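PDB 3GS9: protein gp18 from Listeria monocytogenes EGD-e, which is probably a structural component of a prophage tail and belongs to the prophage endopeptidase tail family. Local coordinates for residues R65-V70 and A89-Y94. Sequence-based numbering, arbitrary orientation.
Sequences RGQEFV and APHIYY
At the open end of the hairpin of strands 67-74 and 83-90, F69 and H91 are bridged as a non-hydrogen-bonded antiparallel pair just before the chain enters a 3-10 segment. Two backbone bonds flank the bridge: V70 N donates to P90 O (3.0 Å) and I92 N to E68 O (2.9 Å). P90 has no N-H to offer V70 O, and A89 CA instead sends it a CA-H...O contact. H91, with CG anti to its backbone N (chi1 -171°), swings its imidazole along the first strand. There NE2 donates to Q67 OE1 (2.8 Å, N-H...O 162°), on a lone pair in the carbonyl plane, with amide and ring nearly coplanar. ND1 accepts from Y93 N at 3.0 Å, the donor tilted from the ring plane, and bonds at both nitrogens fix the ring's rotation. Its edge, through CD2, points at the face of F69 in a T-shaped pair (planes 86° apart), while E68 O sits over one imidazole face. W37 of strand 36-40 stacks on H91 and meets F69 edge-to-face; N169 N gives Q67 OE1 a second bond. On the face of E68 and V70, the other from Q67 and F69, I92 CD1 presses tightly on V70 CG2 (3.4 Å) and lies beside the E68 carboxylate, whose OE2 is hydrogen-bonded to S61 OG. Y94 N returns to H91 O (3.0 Å) in the 3-10 turn, whose Y93 and Y94 side chains rest on helix 150-161. This is the open end of an antiparallel beta hairpin, its non-hydrogen-bonded pair carrying a T-shaped Phe-His contact, in the prophage endopeptidase tail N-terminal domain.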
loop_
_atom_site.group_PDB
_atom_site.type_symbol
_atom_site.label_atom_id
_atom_site.label_comp_id
_atom_site.label_asym_id
_atom_site.label_seq_id
_atom_site.Cartn_x
_atom_site.Cartn_y
_atom_site.Cartn_z
ATOM N N ARG A 65 22.889 21.286 -19.408
ATOM C CA ARG A 65 22.034 22.104 -20.294
ATOM C C ARG A 65 21.270 23.235 -19.563
ATOM O O ARG A 65 20.081 23.472 -19.785
ATOM C CB ARG A 65 21.092 21.232 -21.121
ATOM C CG ARG A 65 21.805 20.428 -22.166
ATOM C CD ARG A 65 20.855 19.516 -22.893
ATOM N NE ARG A 65 21.532 18.810 -23.976
ATOM C CZ ARG A 65 21.039 17.765 -24.638
ATOM N NH1 ARG A 65 19.840 17.258 -24.335
ATOM N NH2 ARG A 65 21.763 17.214 -25.609
ATOM N N GLY A 66 21.976 23.911 -18.689
ATOM C CA GLY A 66 21.423 25.102 -18.075
ATOM C C GLY A 66 20.604 24.832 -16.832
ATOM O O GLY A 66 20.079 25.783 -16.234
ATOM N N GLN A 67 20.511 23.563 -16.415
ATOM C CA GLN A 67 19.780 23.209 -15.207
ATOM C C GLN A 67 20.681 22.539 -14.197
ATOM O O GLN A 67 21.639 21.883 -14.575
ATOM C CB GLN A 67 18.623 22.280 -15.544
ATOM C CG GLN A 67 17.635 22.921 -16.525
ATOM C CD GLN A 67 16.880 24.068 -15.897
ATOM O OE1 GLN A 67 16.343 23.952 -14.787
ATOM N NE2 GLN A 67 16.856 25.197 -16.583
ATOM N N GLU A 68 20.331 22.690 -12.922
ATOM C CA GLU A 68 21.118 22.149 -11.798
ATOM C C GLU A 68 20.430 20.922 -11.192
ATOM O O GLU A 68 19.233 20.964 -10.912
ATOM C CB GLU A 68 21.264 23.202 -10.701
ATOM C CG GLU A 68 22.171 22.812 -9.556
ATOM C CD GLU A 68 22.288 23.907 -8.481
ATOM O OE1 GLU A 68 21.779 25.024 -8.722
ATOM O OE2 GLU A 68 22.912 23.677 -7.428
ATOM N N PHE A 69 21.213 19.871 -10.990
ATOM C CA PHE A 69 20.769 18.584 -10.397
ATOM C C PHE A 69 21.697 18.303 -9.244
ATOM O O PHE A 69 22.900 18.634 -9.308
ATOM C CB PHE A 69 20.835 17.456 -11.416
ATOM C CG PHE A 69 20.011 17.700 -12.659
ATOM C CD1 PHE A 69 20.527 18.441 -13.737
ATOM C CD2 PHE A 69 18.708 17.195 -12.744
ATOM C CE1 PHE A 69 19.773 18.672 -14.871
ATOM C CE2 PHE A 69 17.933 17.415 -13.844
ATOM C CZ PHE A 69 18.436 18.173 -14.918
ATOM N N VAL A 70 21.167 17.733 -8.176
ATOM C CA VAL A 70 21.915 17.535 -6.950
ATOM C C VAL A 70 22.025 16.049 -6.625
ATOM O O VAL A 70 21.016 15.334 -6.641
ATOM C CB VAL A 70 21.177 18.252 -5.812
ATOM C CG1 VAL A 70 21.917 18.060 -4.500
ATOM C CG2 VAL A 70 21.074 19.712 -6.175
ATOM N N ALA A 89 20.681 12.088 -9.484
ATOM C CA ALA A 89 20.633 13.495 -9.095
ATOM C C ALA A 89 19.305 14.129 -9.513
ATOM O O ALA A 89 19.126 14.486 -10.686
ATOM C CB ALA A 89 21.821 14.280 -9.733
ATOM N N PRO A 90 18.352 14.229 -8.569
ATOM C CA PRO A 90 17.123 15.008 -8.803
ATOM C C PRO A 90 17.373 16.497 -9.060
ATOM O O PRO A 90 18.292 17.095 -8.491
ATOM C CB PRO A 90 16.360 14.871 -7.479
ATOM C CG PRO A 90 16.874 13.555 -6.923
ATOM C CD PRO A 90 18.337 13.563 -7.253
ATOM N N HIS A 91 16.567 17.051 -9.944
ATOM C CA HIS A 91 16.600 18.476 -10.237
ATOM C C HIS A 91 16.524 19.322 -8.945
ATOM O O HIS A 91 15.867 18.955 -7.991
ATOM C CB HIS A 91 15.472 18.807 -11.185
ATOM C CG HIS A 91 15.549 20.203 -11.702
ATOM N ND1 HIS A 91 14.933 21.251 -11.060
ATOM C CD2 HIS A 91 16.215 20.735 -12.753
ATOM C CE1 HIS A 91 15.184 22.371 -11.725
ATOM N NE2 HIS A 91 15.954 22.084 -12.757
ATOM N N ILE A 92 17.214 20.463 -8.946
ATOM C CA ILE A 92 17.247 21.369 -7.792
ATOM C C ILE A 92 15.860 21.773 -7.252
ATOM O O ILE A 92 15.702 22.016 -6.075
ATOM C CB ILE A 92 18.106 22.638 -8.141
ATOM C CG1 ILE A 92 18.470 23.394 -6.864
ATOM C CG2 ILE A 92 17.452 23.471 -9.219
ATOM C CD1 ILE A 92 19.475 22.679 -6.048
ATOM N N TYR A 93 14.844 21.747 -8.118
ATOM C CA TYR A 93 13.463 22.013 -7.680
ATOM C C TYR A 93 13.101 21.189 -6.457
ATOM O O TYR A 93 12.529 21.706 -5.504
ATOM C CB TYR A 93 12.508 21.689 -8.801
ATOM C CG TYR A 93 11.051 21.685 -8.387
ATOM C CD1 TYR A 93 10.442 22.858 -7.938
ATOM C CD2 TYR A 93 10.288 20.541 -8.496
ATOM C CE1 TYR A 93 9.110 22.865 -7.543
ATOM C CE2 TYR A 93 8.947 20.543 -8.139
ATOM C CZ TYR A 93 8.369 21.722 -7.669
ATOM O OH TYR A 93 7.031 21.729 -7.330
ATOM N N TYR A 94 13.456 19.912 -6.489
ATOM C CA TYR A 94 13.044 18.954 -5.428
ATOM C C TYR A 94 13.658 19.230 -4.065
ATOM O O TYR A 94 13.157 18.757 -3.038
ATOM C CB TYR A 94 13.262 17.517 -5.873
ATOM C CG TYR A 94 12.283 17.179 -6.942
ATOM C CD1 TYR A 94 10.970 16.970 -6.633
ATOM C CD2 TYR A 94 12.647 17.216 -8.274
ATOM C CE1 TYR A 94 10.020 16.717 -7.604
ATOM C CE2 TYR A 94 11.706 16.955 -9.283
ATOM C CZ TYR A 94 10.399 16.709 -8.928
ATOM O OH TYR A 94 9.426 16.449 -9.851
#